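PDB 6EOA: phosphopantothenoylcysteine decarboxylase from Cryptococcus neoformans, which binds flavin mononucleotide and probably catalyses the decarboxylation of phosphopantothenoylcysteine, a step in coenzyme A biosynthesis. Local coordinates for residues V68-K71 with A72-Y75; V105-D108 with E109-W112; C152-L155 with A156-L159. All blocks are in the same frame, centred on the assembly; numbering follows the deposited sequence.

Contact 1 of 3, residues V68-K71 with A72-Y75. With FMN (flavin mononucleotide), chain B.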
loop_
_atom_site.group_PDB
_atom_site.type_symbol
_atom_site.label_atom_id
_atom_site.label_comp_id
_atom_site.label_asym_id
_atom_site.label_seq_id
_atom_site.Cartn_x
_atom_site.Cartn_y
_atom_site.Cartn_z
ATOM N N VAL A 68 16.587 -6.728 8.038
ATOM C CA VAL A 68 15.461 -5.819 7.855
ATOM C C VAL A 68 14.156 -6.595 7.917
ATOM O O VAL A 68 13.936 -7.518 7.133
ATOM C CB VAL A 68 15.543 -5.072 6.516
ATOM C CG1 VAL A 68 14.268 -4.255 6.283
ATOM C CG2 VAL A 68 16.779 -4.187 6.486
ATOM N N ALA A 69 13.293 -6.229 8.857
ATOM C CA ALA A 69 12.035 -6.935 9.043
ATOM C C ALA A 69 10.854 -6.050 8.674
ATOM O O ALA A 69 10.733 -4.931 9.161
ATOM C CB ALA A 69 11.903 -7.414 10.480
ATOM N N THR A 70 9.990 -6.552 7.801
ATOM C CA THR A 70 8.724 -5.888 7.550
ATOM C C THR A 70 7.876 -6.050 8.804
ATOM O O THR A 70 8.172 -6.907 9.643
ATOM C CB THR A 70 8.001 -6.471 6.341
ATOM O OG1 THR A 70 7.542 -7.795 6.642
ATOM C CG2 THR A 70 8.929 -6.522 5.137
ATOM N N LYS A 71 6.838 -5.234 8.951
ATOM C CA LYS A 71 6.037 -5.290 10.170
ATOM C C LYS A 71 5.419 -6.672 10.357
ATOM O O LYS A 71 5.394 -7.204 11.463
ATOM C CB LYS A 71 4.935 -4.227 10.170
ATOM C CG LYS A 71 4.066 -4.312 11.416
ATOM C CD LYS A 71 2.816 -3.450 11.341
ATOM C CE LYS A 71 2.250 -3.212 12.741
ATOM N NZ LYS A 71 0.816 -2.795 12.715
ATOM N N ALA A 72 4.930 -7.252 9.269
ATOM C CA ALA A 72 4.310 -8.571 9.323
ATOM C C ALA A 72 5.292 -9.661 9.772
ATOM O O ALA A 72 4.909 -10.584 10.485
ATOM C CB ALA A 72 3.718 -8.925 7.965
ATOM N N SER A 73 6.553 -9.554 9.360
ATOM C CA SER A 73 7.535 -10.583 9.686
ATOM C C SER A 73 7.855 -10.592 11.174
ATOM O O SER A 73 8.258 -11.619 11.726
ATOM C CB SER A 73 8.822 -10.389 8.883
ATOM O OG SER A 73 9.604 -9.339 9.417
ATOM N N THR A 74 7.665 -9.449 11.829
ATOM C CA THR A 74 7.951 -9.339 13.257
ATOM C C THR A 74 6.962 -10.140 14.100
ATOM O O THR A 74 7.175 -10.332 15.295
ATOM C CB THR A 74 7.928 -7.872 13.729
ATOM O OG1 THR A 74 6.613 -7.328 13.548
ATOM C CG2 THR A 74 8.943 -7.043 12.954
ATOM N N TYR A 75 5.877 -10.594 13.479
ATOM C CA TYR A 75 4.911 -11.455 14.155
ATOM C C TYR A 75 5.404 -12.895 14.267
ATOM O O TYR A 75 4.888 -13.668 15.071
ATOM C CB TYR A 75 3.570 -11.445 13.423
ATOM C CG TYR A 75 2.711 -10.235 13.700
ATOM C CD1 TYR A 75 1.863 -10.201 14.803
ATOM C CD2 TYR A 75 2.731 -9.131 12.850
ATOM C CE1 TYR A 75 1.066 -9.096 15.061
ATOM C CE2 TYR A 75 1.933 -8.022 13.096
ATOM C CZ TYR A 75 1.105 -8.011 14.205
ATOM O OH TYR A 75 0.312 -6.914 14.459
HETATM N N1 FMN B . 1.772 -14.478 2.989
HETATM C C2 FMN B . 2.666 -15.146 2.174
HETATM O O2 FMN B . 2.931 -14.691 1.059
HETATM N N3 FMN B . 3.250 -16.323 2.609
HETATM C C4 FMN B . 2.947 -16.836 3.856
HETATM O O4 FMN B . 3.475 -17.882 4.234
HETATM C C4A FMN B . 2.048 -16.162 4.682
HETATM N N5 FMN B . 1.734 -16.661 5.933
HETATM C C5A FMN B . 0.844 -15.982 6.746
HETATM C C6 FMN B . 0.530 -16.479 8.009
HETATM C C7 FMN B . -0.365 -15.797 8.828
HETATM C C7M FMN B . -0.705 -16.337 10.188
HETATM C C8 FMN B . -0.946 -14.614 8.379
HETATM C C8M FMN B . -1.917 -13.862 9.243
HETATM C C9 FMN B . -0.632 -14.119 7.121
HETATM C C9A FMN B . 0.261 -14.799 6.301
HETATM N N10 FMN B . 0.575 -14.301 5.049
HETATM C C10 FMN B . 1.463 -14.978 4.238
HETATM C "C1'" FMN B . -0.053 -13.027 4.565
HETATM C "C2'" FMN B . 0.885 -11.853 4.826
HETATM O "O2'" FMN B . 1.428 -11.920 6.130
HETATM C "C3'" FMN B . 0.144 -10.537 4.643
HETATM O "O3'" FMN B . -0.168 -10.402 3.275
HETATM C "C4'" FMN B . 1.006 -9.367 5.105
HETATM O "O4'" FMN B . 0.223 -8.198 5.221
HETATM C "C5'" FMN B . 2.141 -9.133 4.119
HETATM O "O5'" FMN B . 3.062 -8.220 4.670
HETATM P P FMN B . 4.573 -8.154 4.103
HETATM O O1P FMN B . 4.556 -7.453 2.763
HETATM O O2P FMN B . 5.167 -9.534 3.931
HETATM O O3P FMN B . 5.405 -7.375 5.086
#
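Ser73 folds back onto Thr70, three residues earlier, where the chain leaves strand 63-69 and enters a short 3-10 turn. The threonine illustrates how one small side chain can serve both the turn and a ligand. Thr70 CB already lies 3.0 Å from FMN O3P, an oxygen of the flavin mononucleotide phosphate. Beyond CB the chain forks. A chi1 of 69° sets OG1 between the backbone N and the carbonyl carbon, from where it donates to the phosphate oxygen, with Thr70 OG1 and FMN O3P 2.7 Å apart. The same hydroxyl weakly accepts the amide of Ser73, which may help to orient it toward the phosphate. The methyl branch also flanks the phosphate, with Thr70 CG2 3.6 Å from FMN O3P.

The backbone oxygen of Thr70 looks into the turn. Ser73 OG lies 2.8 Å from Thr70 O, though its one proton has another acceptor within reach; OG is also hydrogen-bonded with Thr41 OG1. The amides of Ser73 and Thr74 add weak bonds to Thr70 O. One step on, Thr74 N donates to Lys71 O over 3.2 Å. The ring of Tyr75 brings CD2 to 3.6 Å from Lys71 O and stacks on Trp112 of the second subunit. Ala72 turns its methyl to the cofactor, with CB 3.4 Å from FMN O5'.

Ligand-binding loops at the C-terminal ends of parallel strands are characteristic of Rossmann-like folds, and here the loop after strand 63-69 gives Thr70 and Ala72 to the FMN site.

Contact 2 of 3, residues V105-D108 with E109-W112. With FMN (flavin mononucleotide), chain C.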
loop_
_atom_site.group_PDB
_atom_site.type_symbol
_atom_site.label_atom_id
_atom_site.label_comp_id
_atom_site.label_asym_id
_atom_site.label_seq_id
_atom_site.Cartn_x
_atom_site.Cartn_y
_atom_site.Cartn_z
ATOM N N VAL A 105 17.868 -6.232 14.509
ATOM C CA VAL A 105 16.754 -6.382 13.592
ATOM C C VAL A 105 16.131 -5.011 13.356
ATOM O O VAL A 105 15.444 -4.483 14.228
ATOM C CB VAL A 105 15.691 -7.358 14.139
ATOM C CG1 VAL A 105 14.460 -7.362 13.251
ATOM C CG2 VAL A 105 16.273 -8.764 14.278
ATOM N N TRP A 106 16.394 -4.427 12.188
ATOM C CA TRP A 106 15.869 -3.104 11.854
ATOM C C TRP A 106 14.405 -3.174 11.422
ATOM O O TRP A 106 14.014 -4.072 10.670
ATOM C CB TRP A 106 16.695 -2.453 10.738
ATOM C CG TRP A 106 18.159 -2.267 11.044
ATOM C CD1 TRP A 106 19.190 -3.071 10.642
ATOM C CD2 TRP A 106 18.756 -1.199 11.795
ATOM N NE1 TRP A 106 20.386 -2.577 11.101
ATOM C CE2 TRP A 106 20.148 -1.430 11.812
ATOM C CE3 TRP A 106 18.248 -0.076 12.455
ATOM C CZ2 TRP A 106 21.038 -0.576 12.464
ATOM C CZ3 TRP A 106 19.132 0.771 13.103
ATOM C CH2 TRP A 106 20.511 0.515 13.104
ATOM N N THR A 107 13.608 -2.216 11.890
ATOM C CA THR A 107 12.205 -2.100 11.498
ATOM C C THR A 107 11.916 -0.709 10.919
ATOM O O THR A 107 12.782 0.171 10.953
ATOM C CB THR A 107 11.262 -2.359 12.689
ATOM O OG1 THR A 107 11.470 -1.356 13.691
ATOM C CG2 THR A 107 11.528 -3.737 13.299
ATOM N N ASP A 108 10.707 -0.517 10.388
ATOM C CA ASP A 108 10.301 0.770 9.817
ATOM C C ASP A 108 10.438 1.905 10.830
ATOM O O ASP A 108 10.837 3.014 10.480
ATOM C CB ASP A 108 8.852 0.714 9.310
ATOM C CG ASP A 108 8.678 -0.225 8.135
ATOM O OD1 ASP A 108 9.647 -0.423 7.375
ATOM O OD2 ASP A 108 7.566 -0.765 7.965
ATOM N N GLU A 109 10.108 1.608 12.086
ATOM C CA GLU A 109 10.154 2.588 13.169
ATOM C C GLU A 109 11.533 3.235 13.314
ATOM O O GLU A 109 11.636 4.444 13.541
ATOM C CB GLU A 109 9.751 1.935 14.498
ATOM C CG GLU A 109 8.245 1.726 14.689
ATOM C CD GLU A 109 7.647 0.749 13.690
ATOM O OE1 GLU A 109 6.693 1.137 12.981
ATOM O OE2 GLU A 109 8.132 -0.401 13.608
ATOM N N ASP A 110 12.586 2.432 13.182
ATOM C CA ASP A 110 13.953 2.925 13.356
ATOM C C ASP A 110 14.307 4.006 12.343
ATOM O O ASP A 110 15.108 4.898 12.626
ATOM C CB ASP A 110 14.963 1.779 13.238
ATOM C CG ASP A 110 14.736 0.692 14.266
ATOM O OD1 ASP A 110 14.524 1.023 15.450
ATOM O OD2 ASP A 110 14.756 -0.494 13.882
ATOM N N GLU A 111 13.708 3.924 11.161
ATOM C CA GLU A 111 14.061 4.825 10.076
ATOM C C GLU A 111 13.568 6.245 10.327
ATOM O O GLU A 111 14.155 7.208 9.837
ATOM C CB GLU A 111 13.505 4.303 8.754
ATOM C CG GLU A 111 14.245 4.823 7.540
ATOM C CD GLU A 111 13.739 4.220 6.249
ATOM O OE1 GLU A 111 12.644 3.620 6.260
ATOM O OE2 GLU A 111 14.440 4.345 5.225
ATOM N N TRP A 112 12.493 6.374 11.098
ATOM C CA TRP A 112 11.902 7.683 11.354
ATOM C C TRP A 112 12.251 8.208 12.746
ATOM O O TRP A 112 11.517 9.013 13.317
ATOM C CB TRP A 112 10.387 7.616 11.165
ATOM C CG TRP A 112 10.013 7.241 9.765
ATOM C CD1 TRP A 112 9.551 6.029 9.331
ATOM C CD2 TRP A 112 10.098 8.075 8.608
ATOM N NE1 TRP A 112 9.333 6.064 7.976
ATOM C CE2 TRP A 112 9.662 7.312 7.506
ATOM C CE3 TRP A 112 10.494 9.401 8.392
ATOM C CZ2 TRP A 112 9.609 7.824 6.212
ATOM C CZ3 TRP A 112 10.442 9.909 7.110
ATOM C CH2 TRP A 112 10.001 9.124 6.034
HETATM N N1 FMN C . 11.884 8.928 -0.865
HETATM C C2 FMN C . 12.004 9.641 -2.043
HETATM O O2 FMN C . 11.440 9.237 -3.061
HETATM N N3 FMN C . 12.764 10.799 -2.074
HETATM C C4 FMN C . 13.401 11.250 -0.934
HETATM O O4 FMN C . 14.071 12.282 -0.973
HETATM C C4A FMN C . 13.279 10.533 0.256
HETATM N N5 FMN C . 13.909 10.970 1.407
HETATM C C5A FMN C . 13.778 10.256 2.583
HETATM C C6 FMN C . 14.407 10.695 3.745
HETATM C C7 FMN C . 14.275 9.977 4.930
HETATM C C7M FMN C . 14.959 10.453 6.180
HETATM C C8 FMN C . 13.508 8.815 4.949
HETATM C C8M FMN C . 13.353 8.021 6.214
HETATM C C9 FMN C . 12.880 8.376 3.791
HETATM C C9A FMN C . 13.013 9.092 2.607
HETATM N N10 FMN C . 12.382 8.656 1.456
HETATM C C10 FMN C . 12.514 9.369 0.281
HETATM C "C1'" FMN C . 11.558 7.403 1.476
HETATM C "C2'" FMN C . 10.086 7.750 1.670
HETATM O "O2'" FMN C . 9.925 8.716 2.691
HETATM C "C3'" FMN C . 9.290 6.500 2.014
HETATM O "O3'" FMN C . 9.277 5.667 0.876
HETATM C "C4'" FMN C . 7.865 6.863 2.417
HETATM O "O4'" FMN C . 7.230 5.757 3.020
HETATM C "C5'" FMN C . 7.075 7.313 1.197
HETATM O "O5'" FMN C . 5.849 7.870 1.610
HETATM P P FMN C . 5.038 8.858 0.622
HETATM O O1P FMN C . 4.389 8.030 -0.464
HETATM O O2P FMN C . 5.949 9.883 -0.017
HETATM O O3P FMN C . 3.988 9.567 1.434
#
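Asp110 OD2 receives the backbone amide of Thr107 in a nearly straight bond, 2.9 Å from Thr107 N to Asp110 OD2 with an angle of 172° at the hydrogen. The amide meets the oxygen on its anti side, 30° out of the carboxylate plane. Thr107 OG1 reaches toward the same oxygen, Asp110 OD2, at a weak 3.4 Å, and its single proton could instead turn to Glu109 OE2, an equally weak option. Glu109 gets there because its chain bends at chi2 (64°), curling the carboxylate back over the threonine.

Asp110 also borders Trp106. The aspartate CB sits in the ring plane at the indole edge, with Asp110 CB 3.9 Å from Trp106 CE3, while the carboxylate and the ring stand almost perpendicular. Trp106 NE1 is bonded to Gln66 OE1 on the neighbouring strand.

These residues make the passage from strand 105-106, within this chain the outermost on its side of the Rossmann-like parallel sheet, into the short helix 108-111. That weakly bonded helix has Glu111 N donating to Asp108 O, three residues back, over 3.1 Å.

At the far end Trp112 meets the cofactor bound mainly by the third subunit. FMN C8M lies 3.5 Å above one face of the Trp112 indole, displaced toward the rim, while the ribityl O2' of FMN approaches in plane at the edge, 3.4 Å from Trp112 CH2. Glu111 adds its extended chain, Glu111 CG packing 3.6 Å from the same methyl, FMN C8M.

Contact 3 of 3, residues C152-L155 with A156-L159. With FMN (flavin mononucleotide), chain C.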
loop_
_atom_site.group_PDB
_atom_site.type_symbol
_atom_site.label_atom_id
_atom_site.label_comp_id
_atom_site.label_asym_id
_atom_site.label_seq_id
_atom_site.Cartn_x
_atom_site.Cartn_y
_atom_site.Cartn_z
ATOM N N CYS A 152 7.413 1.705 -2.297
ATOM C CA CYS A 152 8.477 1.723 -1.300
ATOM C C CYS A 152 8.134 2.511 -0.039
ATOM O O CYS A 152 8.886 3.397 0.364
ATOM C CB CYS A 152 9.769 2.269 -1.919
ATOM S SG CYS A 152 9.559 3.664 -3.047
ATOM N N ASP A 153 7.020 2.162 0.603
ATOM C CA ASP A 153 6.592 2.855 1.818
ATOM C C ASP A 153 6.979 2.101 3.090
ATOM O O ASP A 153 6.277 2.158 4.098
ATOM C CB ASP A 153 5.075 3.112 1.795
ATOM C CG ASP A 153 4.262 1.850 1.530
ATOM O OD1 ASP A 153 4.833 0.739 1.546
ATOM O OD2 ASP A 153 3.036 1.978 1.313
ATOM N N SER A 154 8.105 1.400 3.038
ATOM C CA SER A 154 8.649 0.740 4.221
ATOM C C SER A 154 10.166 0.710 4.120
ATOM O O SER A 154 10.721 1.003 3.064
ATOM C CB SER A 154 8.090 -0.677 4.361
ATOM O OG SER A 154 8.551 -1.504 3.307
ATOM N N LEU A 155 10.836 0.364 5.217
ATOM C CA LEU A 155 12.292 0.283 5.212
ATOM C C LEU A 155 12.776 -0.716 4.169
ATOM O O LEU A 155 13.689 -0.426 3.391
ATOM C CB LEU A 155 12.815 -0.107 6.595
ATOM C CG LEU A 155 14.316 -0.404 6.670
ATOM C CD1 LEU A 155 15.132 0.803 6.218
ATOM C CD2 LEU A 155 14.709 -0.828 8.079
ATOM N N ALA A 156 12.145 -1.884 4.148
ATOM C CA ALA A 156 12.551 -2.969 3.262
ATOM C C ALA A 156 12.475 -2.573 1.790
ATOM O O ALA A 156 13.393 -2.838 1.013
ATOM C CB ALA A 156 11.694 -4.197 3.518
ATOM N N THR A 157 11.375 -1.933 1.408
ATOM C CA THR A 157 11.145 -1.605 0.007
ATOM C C THR A 157 11.884 -0.336 -0.416
ATOM O O THR A 157 12.243 -0.185 -1.584
ATOM C CB THR A 157 9.650 -1.442 -0.277
ATOM O OG1 THR A 157 9.085 -0.549 0.686
ATOM C CG2 THR A 157 8.938 -2.790 -0.175
ATOM N N SER A 158 12.105 0.577 0.528
ATOM C CA SER A 158 12.934 1.746 0.257
ATOM C C SER A 158 14.377 1.319 0.000
ATOM O O SER A 158 15.050 1.862 -0.879
ATOM C CB SER A 158 12.875 2.745 1.417
ATOM O OG SER A 158 11.673 3.493 1.382
ATOM N N LEU A 159 14.842 0.337 0.768
ATOM C CA LEU A 159 16.189 -0.199 0.594
ATOM C C LEU A 159 16.366 -0.821 -0.788
ATOM O O LEU A 159 17.329 -0.519 -1.494
ATOM C CB LEU A 159 16.500 -1.236 1.677
ATOM C CG LEU A 159 17.766 -2.070 1.462
ATOM C CD1 LEU A 159 18.989 -1.176 1.292
ATOM C CD2 LEU A 159 17.971 -3.052 2.607
HETATM N N1 FMN C . 11.884 8.928 -0.865
HETATM C C2 FMN C . 12.004 9.641 -2.043
HETATM O O2 FMN C . 11.440 9.237 -3.061
HETATM N N3 FMN C . 12.764 10.799 -2.074
HETATM C C4 FMN C . 13.401 11.250 -0.934
HETATM O O4 FMN C . 14.071 12.282 -0.973
HETATM C C4A FMN C . 13.279 10.533 0.256
HETATM N N5 FMN C . 13.909 10.970 1.407
HETATM C C5A FMN C . 13.778 10.256 2.583
HETATM C C6 FMN C . 14.407 10.695 3.745
HETATM C C7 FMN C . 14.275 9.977 4.930
HETATM C C7M FMN C . 14.959 10.453 6.180
HETATM C C8 FMN C . 13.508 8.815 4.949
HETATM C C8M FMN C . 13.353 8.021 6.214
HETATM C C9 FMN C . 12.880 8.376 3.791
HETATM C C9A FMN C . 13.013 9.092 2.607
HETATM N N10 FMN C . 12.382 8.656 1.456
HETATM C C10 FMN C . 12.514 9.369 0.281
HETATM C "C1'" FMN C . 11.558 7.403 1.476
HETATM C "C2'" FMN C . 10.086 7.750 1.670
HETATM O "O2'" FMN C . 9.925 8.716 2.691
HETATM C "C3'" FMN C . 9.290 6.500 2.014
HETATM O "O3'" FMN C . 9.277 5.667 0.876
HETATM C "C4'" FMN C . 7.865 6.863 2.417
HETATM O "O4'" FMN C . 7.230 5.757 3.020
HETATM C "C5'" FMN C . 7.075 7.313 1.197
HETATM O "O5'" FMN C . 5.849 7.870 1.610
HETATM P P FMN C . 5.038 8.858 0.622
HETATM O O1P FMN C . 4.389 8.030 -0.464
HETATM O O2P FMN C . 5.949 9.883 -0.017
HETATM O O3P FMN C . 3.988 9.567 1.434
#
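Ser154 and Thr157 face each other across the first turn of helix 155-162, with Ser154 in the N-cap position, at a helix N-terminus where hydroxyl groups cluster beside an intersubunit flavin site. Both side chains put their oxygens between the backbone N and the carbonyl carbon (chi1 67° for Ser154, 50° for Thr157), and the two hydroxyls come to 2.8 Å, Ser154 OG to Thr157 OG1, in a bond that either could donate. Thr157 also leans on the preceding loop: Thr157 CB packs 3.5 Å from Cys152 CA, and in return Cys152 CB lies against the backbone oxygen of Thr157.

Ser158 points to a different side of the helix. Ser158 N donates to Ser154 O over 2.9 Å, the first regular helical bond of the turn, and the serine hydroxyl reaches back to the loop. The Leu155 side chain packs on Val68 and on Leu123 of helix 123-130; its backbone oxygen takes Leu159 N.

The loop itself is pressed against the third subunit, the main holder of this cofactor. There Asp153 OD2 forms a salt bridge with Lys146 of that subunit, and Cys152 N donates to its Asp142. Asp153 CB also lies 3.6 Å from the ribityl O4' of FMN.

Cys152 O faces the ribityl chain, close to FMN O3'; the modelled separation of this pair is very short, which leaves its exact length doubtful. Cys152 O also accepts Ser158 OG at 3.0 Å, the donor standing 39° above the carbonyl plane.

In the fold
The three contacts touch one another, with centres 10 to 12 Å apart. Contacts 1 and 2 join through the sheet, Ala69 N lying 2.9 Å from Trp106 O on the neighbouring strand. Contacts 2 and 3 are tied by Asp108 OD1, 2.6 Å from Leu155 N, a probable hydrogen bond to the first residue of helix 155-162. Contacts 1 and 3 pack through Val68, with Val68 CG1 3.7 Å from Ala156 CA. The cluster thus spans two cofactors of the trimer: contact 1 supplies one hydrogen bond to the phosphate of one FMN, whereas contacts 2 and 3 supply ring-methyl and ribityl surroundings of another, bound largely by the third subunit.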